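Local coordinates for protein 3'-5'-exonuclease (Saccharomyces cerevisiae, PDB 3E2V) that probably cuts double-stranded DNA as a magnesium-dependent endonuclease and degrades it from the 3' end as a 3'-5' exonuclease of the TatD family, at residues L19-P24 with V41-R46; M176-F181 with C207-Q212. All coordinates share one frame; numbering follows the deposited sequence.

Contact 1: L19-P24 with V41-R46; sequences LNLTDP and VKLLER
Two methyl groups make the closest touch between segment 19-24, the end of strand 18-19 and the loop after it, and helix 40-49: CD1 of Leu21 lies 3.9 Å from CD2 of Leu43. The two side chains slide past each other in opposite directions, reaching across the gap between backbones whose nearest CA atoms, those of Leu21 and Leu43, stand 9.7 Å apart. In Leu21 the branch point CG swings anti to the backbone N (chi1 -162°), which points the branch toward the helix, where CD1 makes the contact. CD1 of Leu43 is turned aside, 5.3 Å from CD1 of Leu21, so one branch of this leucine does the touching. A looser second touch flanks the first, Leu19 CD2 resting 4.5 Å from Leu44 CD2. All four leucines are buried, and the contact is purely apolar.

The arrangement belongs to the first beta-alpha-beta unit of a TIM-type barrel, in which helix 40-49 links the parallel neighbours 14-16 and 52-57 and packs inward on what follows the first strand. Leu21 also touches Val57 and Leu71, and Leu83 lies against both Leu21 and Leu44, so the contact joins a broader apolar layer.

The polar side of the loop is built differently. Asn20 is the centre of an inverse gamma turn and starts a type I turn closed by Asp23 N on Asn20 O (3.0 Å). ND2 of Asn20 bonds to OD1 of Asp303, a magnesium ligand, and to Ala304 O, while its OD1 is held by Thr58 OG1; this second-shell contact may help orient the Asp303 carboxylate. On the more exposed side Thr22 OG1 bonds to Glu64 and Asp23 OD2 to Met25 N, partners outside the helix, while Pro24, Lys42 and Glu45 take no part.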
ATOM      1  N   LEU A  19       4.535   3.625   0.901  1.00 12.56           N
ATOM      2  CA  LEU A  19       4.913   4.870   1.512  1.00 13.10           C
ATOM      3  C   LEU A  19       3.685   5.778   1.682  1.00 12.68           C
ATOM      4  O   LEU A  19       3.098   6.242   0.699  1.00 13.08           O
ATOM      5  CB  LEU A  19       5.999   5.545   0.665  1.00 13.46           C
ATOM      6  CG  LEU A  19       6.466   6.940   1.112  1.00 12.90           C
ATOM      7  CD1 LEU A  19       6.885   6.941   2.576  1.00 14.95           C
ATOM      8  CD2 LEU A  19       7.627   7.398   0.266  1.00 13.95           C
ATOM      9  N   ASN A  20       3.281   6.028   2.927  1.00 12.70           N
ATOM     10  CA  ASN A  20       2.095   6.871   3.147  1.00 13.01           C
ATOM     11  C   ASN A  20       2.506   8.329   3.244  1.00 13.45           C
ATOM     12  O   ASN A  20       2.415   8.951   4.307  1.00 14.14           O
ATOM     13  CB  ASN A  20       1.388   6.434   4.423  1.00 12.79           C
ATOM     14  CG  ASN A  20       0.955   4.997   4.370  1.00 14.06           C
ATOM     15  OD1 ASN A  20      -0.034   4.658   3.719  1.00 17.78           O
ATOM     16  ND2 ASN A  20       1.700   4.127   5.082  1.00 15.23           N
ATOM     17  N   LEU A  21       3.003   8.862   2.132  1.00 12.96           N
ATOM     18  CA  LEU A  21       3.640  10.176   2.142  1.00 13.96           C
ATOM     19  C   LEU A  21       2.698  11.330   2.447  1.00 14.38           C
ATOM     20  O   LEU A  21       3.149  12.383   2.913  1.00 14.77           O
ATOM     21  CB  LEU A  21       4.362  10.395   0.818  1.00 14.52           C
ATOM     22  CG  LEU A  21       5.413  11.507   0.873  1.00 14.83           C
ATOM     23  CD1 LEU A  21       6.576  11.163   1.812  1.00 17.01           C
ATOM     24  CD2 LEU A  21       5.925  11.806  -0.530  1.00 18.22           C
ATOM     25  N   THR A  22       1.404  11.144   2.219  1.00 14.76           N
ATOM     26  CA  THR A  22       0.439  12.174   2.606  1.00 15.44           C
ATOM     27  C   THR A  22       0.131  12.208   4.103  1.00 15.74           C
ATOM     28  O   THR A  22      -0.634  13.078   4.542  1.00 15.87           O
ATOM     29  CB  THR A  22      -0.897  12.004   1.880  1.00 15.09           C
ATOM     30  OG1 THR A  22      -1.523  10.776   2.301  1.00 16.17           O
ATOM     31  CG2 THR A  22      -0.698  12.001   0.378  1.00 16.16           C
ATOM     32  N   ASP A  23       0.674  11.273   4.893  1.00 15.28           N
ATOM     33  CA  ASP A  23       0.326  11.234   6.299  1.00 15.46           C
ATOM     34  C   ASP A  23       0.694  12.540   7.000  1.00 15.04           C
ATOM     35  O   ASP A  23       1.759  13.089   6.737  1.00 15.64           O
ATOM     36  CB  ASP A  23       0.999  10.073   7.004  1.00 15.12           C
ATOM     37  CG  ASP A  23       0.434   9.882   8.383  1.00 16.65           C
ATOM     38  OD1 ASP A  23      -0.578   9.175   8.511  1.00 19.07           O
ATOM     39  OD2 ASP A  23       0.957  10.507   9.317  1.00 16.59           O
ATOM     40  N   PRO A  24      -0.198  13.062   7.866  1.00 15.13           N
ATOM     41  CA  PRO A  24       0.141  14.311   8.550  1.00 15.17           C
ATOM     42  C   PRO A  24       1.478  14.364   9.286  1.00 14.93           C
ATOM     43  O   PRO A  24       2.063  15.444   9.376  1.00 14.46           O
ATOM     44  CB  PRO A  24      -1.042  14.515   9.500  1.00 15.95           C
ATOM     45  CG  PRO A  24      -2.183  13.894   8.740  1.00 16.72           C
ATOM     46  CD  PRO A  24      -1.566  12.627   8.201  1.00 15.31           C
ATOM     47  N   VAL A  41      10.826  16.499   1.901  1.00 17.62           N
ATOM     48  CA  VAL A  41      11.937  16.514   0.944  1.00 19.03           C
ATOM     49  C   VAL A  41      13.212  15.951   1.603  1.00 18.65           C
ATOM     50  O   VAL A  41      13.866  15.079   1.028  1.00 18.14           O
ATOM     51  CB  VAL A  41      12.126  17.895   0.243  1.00 19.74           C
ATOM     52  CG1 VAL A  41      13.410  17.919  -0.557  1.00 20.03           C
ATOM     53  CG2 VAL A  41      10.942  18.175  -0.673  1.00 20.83           C
ATOM     54  N   LYS A  42      13.521  16.378   2.827  1.00 18.24           N
ATOM     55  CA  LYS A  42      14.654  15.791   3.574  1.00 17.78           C
ATOM     56  C   LYS A  42      14.455  14.296   3.863  1.00 16.81           C
ATOM     57  O   LYS A  42      15.412  13.506   3.824  1.00 17.05           O
ATOM     58  CB  LYS A  42      14.933  16.555   4.875  1.00 17.94           C
ATOM     59  CG  LYS A  42      15.677  17.854   4.619  1.00 20.48           C
ATOM     60  CD  LYS A  42      15.757  18.681   5.883  1.00 23.35           C
ATOM     61  CE  LYS A  42      16.272  20.085   5.597  1.00 27.63           C
ATOM     62  NZ  LYS A  42      17.744  20.155   5.741  1.00 30.08           N
ATOM     63  N   LEU A  43      13.211  13.918   4.128  1.00 16.98           N
ATOM     64  CA  LEU A  43      12.856  12.528   4.272  1.00 15.87           C
ATOM     65  C   LEU A  43      13.246  11.735   3.022  1.00 15.46           C
ATOM     66  O   LEU A  43      13.787  10.624   3.120  1.00 14.91           O
ATOM     67  CB  LEU A  43      11.351  12.401   4.512  1.00 16.18           C
ATOM     68  CG  LEU A  43      10.823  10.983   4.642  1.00 17.21           C
ATOM     69  CD1 LEU A  43      10.005  10.830   5.898  1.00 21.71           C
ATOM     70  CD2 LEU A  43      10.072  10.571   3.389  1.00 23.23           C
ATOM     71  N   LEU A  44      12.952  12.293   1.853  1.00 15.56           N
ATOM     72  CA  LEU A  44      13.275  11.612   0.605  1.00 15.85           C
ATOM     73  C   LEU A  44      14.780  11.564   0.380  1.00 16.17           C
ATOM     74  O   LEU A  44      15.283  10.565  -0.137  1.00 16.39           O
ATOM     75  CB  LEU A  44      12.520  12.249  -0.569  1.00 15.71           C
ATOM     76  CG  LEU A  44      10.989  12.075  -0.505  1.00 16.76           C
ATOM     77  CD1 LEU A  44      10.267  13.029  -1.461  1.00 19.83           C
ATOM     78  CD2 LEU A  44      10.537  10.621  -0.752  1.00 17.31           C
ATOM     79  N   GLU A  45      15.484  12.615   0.779  1.00 16.70           N
ATOM     80  CA  GLU A  45      16.951  12.626   0.744  1.00 17.70           C
ATOM     81  C   GLU A  45      17.549  11.530   1.634  1.00 16.72           C
ATOM     82  O   GLU A  45      18.503  10.844   1.231  1.00 17.18           O
ATOM     83  CB  GLU A  45      17.485  14.022   1.108  1.00 17.65           C
ATOM     84  CG  GLU A  45      17.101  15.064   0.061  1.00 20.69           C
ATOM     85  CD  GLU A  45      17.420  16.510   0.436  1.00 21.01           C
ATOM     86  OE1 GLU A  45      17.814  16.784   1.589  1.00 25.50           O
ATOM     87  OE2 GLU A  45      17.271  17.373  -0.459  1.00 28.57           O
ATOM     88  N   ARG A  46      16.992  11.341   2.831  1.00 15.47           N
ATOM     89  CA  ARG A  46      17.436  10.262   3.727  1.00 15.28           C
ATOM     90  C   ARG A  46      17.219   8.899   3.071  1.00 15.05           C
ATOM     91  O   ARG A  46      18.097   8.025   3.123  1.00 15.27           O
ATOM     92  CB  ARG A  46      16.718  10.303   5.075  1.00 15.56           C
ATOM     93  CG  ARG A  46      17.136  11.472   5.943  1.00 15.60           C
ATOM     94  CD  ARG A  46      16.562  11.359   7.323  1.00 15.52           C
ATOM     95  NE  ARG A  46      15.117  11.621   7.433  1.00 15.47           N
ATOM     96  CZ  ARG A  46      14.580  12.836   7.514  1.00 15.74           C
ATOM     97  NH1 ARG A  46      15.339  13.931   7.394  1.00 16.38           N
ATOM     98  NH2 ARG A  46      13.264  12.958   7.663  1.00 14.72           N
TER

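Contact 2: M176-F181 with C207-Q212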
ATOM      1  N   MET A 176     -20.952  -2.582   3.259  1.00 15.56           N
ATOM      2  CA  MET A 176     -20.427  -1.456   2.476  1.00 15.11           C
ATOM      3  C   MET A 176     -19.018  -1.762   1.965  1.00 14.77           C
ATOM      4  O   MET A 176     -18.672  -1.422   0.824  1.00 14.91           O
ATOM      5  CB  MET A 176     -20.427  -0.179   3.296  1.00 15.09           C
ATOM      6  CG  MET A 176     -21.814   0.487   3.439  1.00 16.43           C
ATOM      7  SD  MET A 176     -22.442   1.333   1.939  1.00 12.51           S
ATOM      8  CE  MET A 176     -21.193   2.603   1.721  1.00 19.65           C
ATOM      9  N   GLN A 177     -18.210  -2.419   2.795  1.00 13.93           N
ATOM     10  CA  GLN A 177     -16.864  -2.801   2.359  1.00 13.73           C
ATOM     11  C   GLN A 177     -16.927  -3.759   1.180  1.00 13.79           C
ATOM     12  O   GLN A 177     -16.227  -3.585   0.175  1.00 13.19           O
ATOM     13  CB  GLN A 177     -16.074  -3.436   3.501  1.00 13.21           C
ATOM     14  CG  GLN A 177     -15.707  -2.466   4.623  1.00 13.33           C
ATOM     15  CD  GLN A 177     -14.722  -3.075   5.607  1.00 14.03           C
ATOM     16  OE1 GLN A 177     -13.967  -4.000   5.260  1.00 14.47           O
ATOM     17  NE2 GLN A 177     -14.705  -2.547   6.827  1.00 14.23           N
ATOM     18  N   LYS A 178     -17.738  -4.802   1.302  1.00 14.65           N
ATOM     19  CA  LYS A 178     -17.780  -5.829   0.257  1.00 14.41           C
ATOM     20  C   LYS A 178     -18.299  -5.240  -1.049  1.00 14.29           C
ATOM     21  O   LYS A 178     -17.737  -5.492  -2.125  1.00 15.40           O
ATOM     22  CB  LYS A 178     -18.651  -7.010   0.703  1.00 14.80           C
ATOM     23  CG  LYS A 178     -17.975  -7.871   1.762  1.00 16.81           C
ATOM     24  CD  LYS A 178     -18.978  -8.834   2.418  1.00 21.14           C
ATOM     25  CE  LYS A 178     -19.324 -10.005   1.539  1.00 26.21           C
ATOM     26  NZ  LYS A 178     -20.469 -10.752   2.182  1.00 28.02           N
ATOM     27  N   VAL A 179     -19.380  -4.465  -0.974  1.00 14.46           N
ATOM     28  CA  VAL A 179     -19.961  -3.919  -2.206  1.00 15.14           C
ATOM     29  C   VAL A 179     -18.987  -2.995  -2.949  1.00 14.27           C
ATOM     30  O   VAL A 179     -18.817  -3.115  -4.168  1.00 14.57           O
ATOM     31  CB  VAL A 179     -21.292  -3.187  -1.951  1.00 15.83           C
ATOM     32  CG1 VAL A 179     -21.794  -2.554  -3.235  1.00 19.26           C
ATOM     33  CG2 VAL A 179     -22.330  -4.168  -1.437  1.00 19.44           C
ATOM     34  N   PHE A 180     -18.350  -2.079  -2.223  1.00 13.33           N
ATOM     35  CA  PHE A 180     -17.489  -1.096  -2.882  1.00 13.42           C
ATOM     36  C   PHE A 180     -16.082  -1.591  -3.201  1.00 13.34           C
ATOM     37  O   PHE A 180     -15.441  -1.051  -4.085  1.00 13.24           O
ATOM     38  CB  PHE A 180     -17.576   0.258  -2.173  1.00 13.81           C
ATOM     39  CG  PHE A 180     -18.899   0.911  -2.390  1.00 14.16           C
ATOM     40  CD1 PHE A 180     -19.204   1.447  -3.638  1.00 13.62           C
ATOM     41  CD2 PHE A 180     -19.883   0.876  -1.407  1.00 14.32           C
ATOM     42  CE1 PHE A 180     -20.471   2.009  -3.887  1.00 13.59           C
ATOM     43  CE2 PHE A 180     -21.156   1.418  -1.647  1.00 15.31           C
ATOM     44  CZ  PHE A 180     -21.450   1.969  -2.878  1.00 15.77           C
ATOM     45  N   PHE A 181     -15.629  -2.643  -2.520  1.00 12.99           N
ATOM     46  CA  PHE A 181     -14.440  -3.365  -3.008  1.00 12.73           C
ATOM     47  C   PHE A 181     -14.762  -3.942  -4.393  1.00 13.23           C
ATOM     48  O   PHE A 181     -14.008  -3.750  -5.363  1.00 13.08           O
ATOM     49  CB  PHE A 181     -14.059  -4.455  -2.003  1.00 13.15           C
ATOM     50  CG  PHE A 181     -12.892  -5.332  -2.408  1.00 13.02           C
ATOM     51  CD1 PHE A 181     -11.807  -4.840  -3.152  1.00 12.96           C
ATOM     52  CD2 PHE A 181     -12.844  -6.637  -1.949  1.00 14.14           C
ATOM     53  CE1 PHE A 181     -10.728  -5.682  -3.471  1.00 12.49           C
ATOM     54  CE2 PHE A 181     -11.785  -7.478  -2.244  1.00 13.05           C
ATOM     55  CZ  PHE A 181     -10.719  -7.014  -2.998  1.00 13.13           C
ATOM     56  N   CYS A 207      -9.833 -12.820   5.376  1.00 16.18           N
ATOM     57  CA  CYS A 207      -9.241 -13.604   4.301  1.00 15.95           C
ATOM     58  C   CYS A 207     -10.272 -14.348   3.464  1.00 16.02           C
ATOM     59  O   CYS A 207     -10.233 -14.281   2.227  1.00 15.48           O
ATOM     60  CB  CYS A 207      -8.175 -14.550   4.841  1.00 15.44           C
ATOM     61  SG  CYS A 207      -7.119 -15.227   3.513  1.00 18.29           S
ATOM     62  N   ASP A 208     -11.193 -15.061   4.108  1.00 16.19           N
ATOM     63  CA  ASP A 208     -12.136 -15.866   3.334  1.00 16.17           C
ATOM     64  C   ASP A 208     -13.009 -15.011   2.410  1.00 15.20           C
ATOM     65  O   ASP A 208     -13.176 -15.352   1.235  1.00 15.08           O
ATOM     66  CB  ASP A 208     -13.000 -16.757   4.232  1.00 16.78           C
ATOM     67  CG  ASP A 208     -12.239 -17.945   4.791  1.00 20.05           C
ATOM     68  OD1 ASP A 208     -11.169 -18.327   4.255  1.00 21.30           O
ATOM     69  OD2 ASP A 208     -12.733 -18.511   5.784  1.00 22.89           O
ATOM     70  N   ASP A 209     -13.529 -13.886   2.921  1.00 14.60           N
ATOM     71  CA  ASP A 209     -14.366 -13.019   2.095  1.00 15.06           C
ATOM     72  C   ASP A 209     -13.565 -12.332   0.987  1.00 14.29           C
ATOM     73  O   ASP A 209     -14.072 -12.129  -0.115  1.00 15.13           O
ATOM     74  CB  ASP A 209     -15.067 -11.961   2.941  1.00 14.53           C
ATOM     75  CG  ASP A 209     -16.222 -12.529   3.772  1.00 17.85           C
ATOM     76  OD1 ASP A 209     -16.512 -13.742   3.668  1.00 20.57           O
ATOM     77  OD2 ASP A 209     -16.841 -11.759   4.530  1.00 17.21           O
ATOM     78  N   PHE A 210     -12.315 -11.981   1.285  1.00 13.88           N
ATOM     79  CA  PHE A 210     -11.415 -11.323   0.322  1.00 13.62           C
ATOM     80  C   PHE A 210     -11.151 -12.286  -0.827  1.00 14.24           C
ATOM     81  O   PHE A 210     -11.289 -11.924  -1.999  1.00 13.90           O
ATOM     82  CB  PHE A 210     -10.134 -10.981   1.091  1.00 13.67           C
ATOM     83  CG  PHE A 210      -9.040 -10.295   0.298  1.00 13.09           C
ATOM     84  CD1 PHE A 210      -9.089  -8.926   0.040  1.00 11.42           C
ATOM     85  CD2 PHE A 210      -7.889 -10.997  -0.052  1.00 14.29           C
ATOM     86  CE1 PHE A 210      -8.026  -8.276  -0.616  1.00 13.46           C
ATOM     87  CE2 PHE A 210      -6.821 -10.358  -0.718  1.00 13.41           C
ATOM     88  CZ  PHE A 210      -6.911  -8.994  -1.008  1.00 13.63           C
ATOM     89  N   VAL A 211     -10.816 -13.534  -0.492  1.00 13.49           N
ATOM     90  CA  VAL A 211     -10.562 -14.555  -1.517  1.00 14.77           C
ATOM     91  C   VAL A 211     -11.825 -14.863  -2.314  1.00 14.87           C
ATOM     92  O   VAL A 211     -11.759 -15.022  -3.533  1.00 14.91           O
ATOM     93  CB  VAL A 211      -9.943 -15.824  -0.880  1.00 15.21           C
ATOM     94  CG1 VAL A 211      -9.976 -17.019  -1.858  1.00 18.37           C
ATOM     95  CG2 VAL A 211      -8.500 -15.529  -0.453  1.00 17.00           C
ATOM     96  N   GLN A 212     -12.973 -14.935  -1.635  1.00 15.29           N
ATOM     97  CA  GLN A 212     -14.229 -15.212  -2.316  1.00 16.25           C
ATOM     98  C   GLN A 212     -14.513 -14.167  -3.409  1.00 15.84           C
ATOM     99  O   GLN A 212     -14.904 -14.514  -4.526  1.00 16.37           O
ATOM    100  CB  GLN A 212     -15.373 -15.262  -1.303  1.00 16.89           C
ATOM    101  CG  GLN A 212     -16.702 -15.671  -1.918  1.00 20.49           C
ATOM    102  CD  GLN A 212     -17.831 -15.703  -0.909  1.00 25.88           C
ATOM    103  OE1 GLN A 212     -18.632 -16.640  -0.897  1.00 30.84           O
ATOM    104  NE2 GLN A 212     -17.919 -14.673  -0.072  1.00 27.53           N
TER
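Helices 174-187 and 207-219 come nearest between Lys178 and Asp209, whose CA atoms are 8.2 Å apart, a separation bridged by side chains alone. They are helices of the outer layer of the TIM-type barrel of this metal-dependent hydrolase family and follow neighbouring parallel strands: the first comes after strand 156-165, the second after 199-204.

On the buried side Phe181 meets Phe210. Their planes are almost parallel, 6° apart, yet the rings are slid so far past each other that they barely overlap, with centroids 5.7 Å apart. What touches is a pair of ring bonds lying alongside one another: CE2 of Phe181 approaches CD1 of Phe210 at 3.8 Å, and CZ of Phe181 approaches CE1 of Phe210 at the same distance. The side chains themselves cross at about a right angle. Phe181 holds its ring anti to the backbone N (chi1 177°), sending it out to the other helix; Ile162 and Leu164 of strand 156-165 touch it from the barrel, while Leu265 of helix 259-268 touches Phe210. An alanine in place of Phe181 would probably open a gap between the helices and the strand, with Phe210 losing the ring that rests beside it.

Toward the partly exposed side the contact turns polar and slack. The aliphatic CD of Lys178 comes 4.2 Å from OD2 of Asp209, crossing that side chain at a slant. Beyond CD the lysine chain bends at chi3 (76°), which sets where CE and NZ lie. The opposite charges probably attract, but they stop short of a salt bridge: NZ of Lys178 stays 4.4 Å from OD2 of Asp209, the same oxygen that is hydrogen-bonded to the hydroxyl OH of Tyr166.

How the contacts relate
The two contacts come in series along the chain, contact 1 closing before contact 2 opens, and they sit on opposite sides of the chain's centre, 31 Å apart between centres and about 16 Å between nearest atoms. Both lie around the same eight-stranded parallel barrel: contact 1 ties the end of strand 18-19 and the loop after it to helix 40-49, whereas contact 2 joins the helices that follow strands 156-165 and 199-204. Loop-to-helix packing thus serves the beginning of the barrel and helix-to-helix packing its middle. The side chain of Leu19 is about 8 Å from that of Asp303, and Phe210's about 8 Å from that of His253, so both contacts lie near magnesium-binding residues without touching the metal.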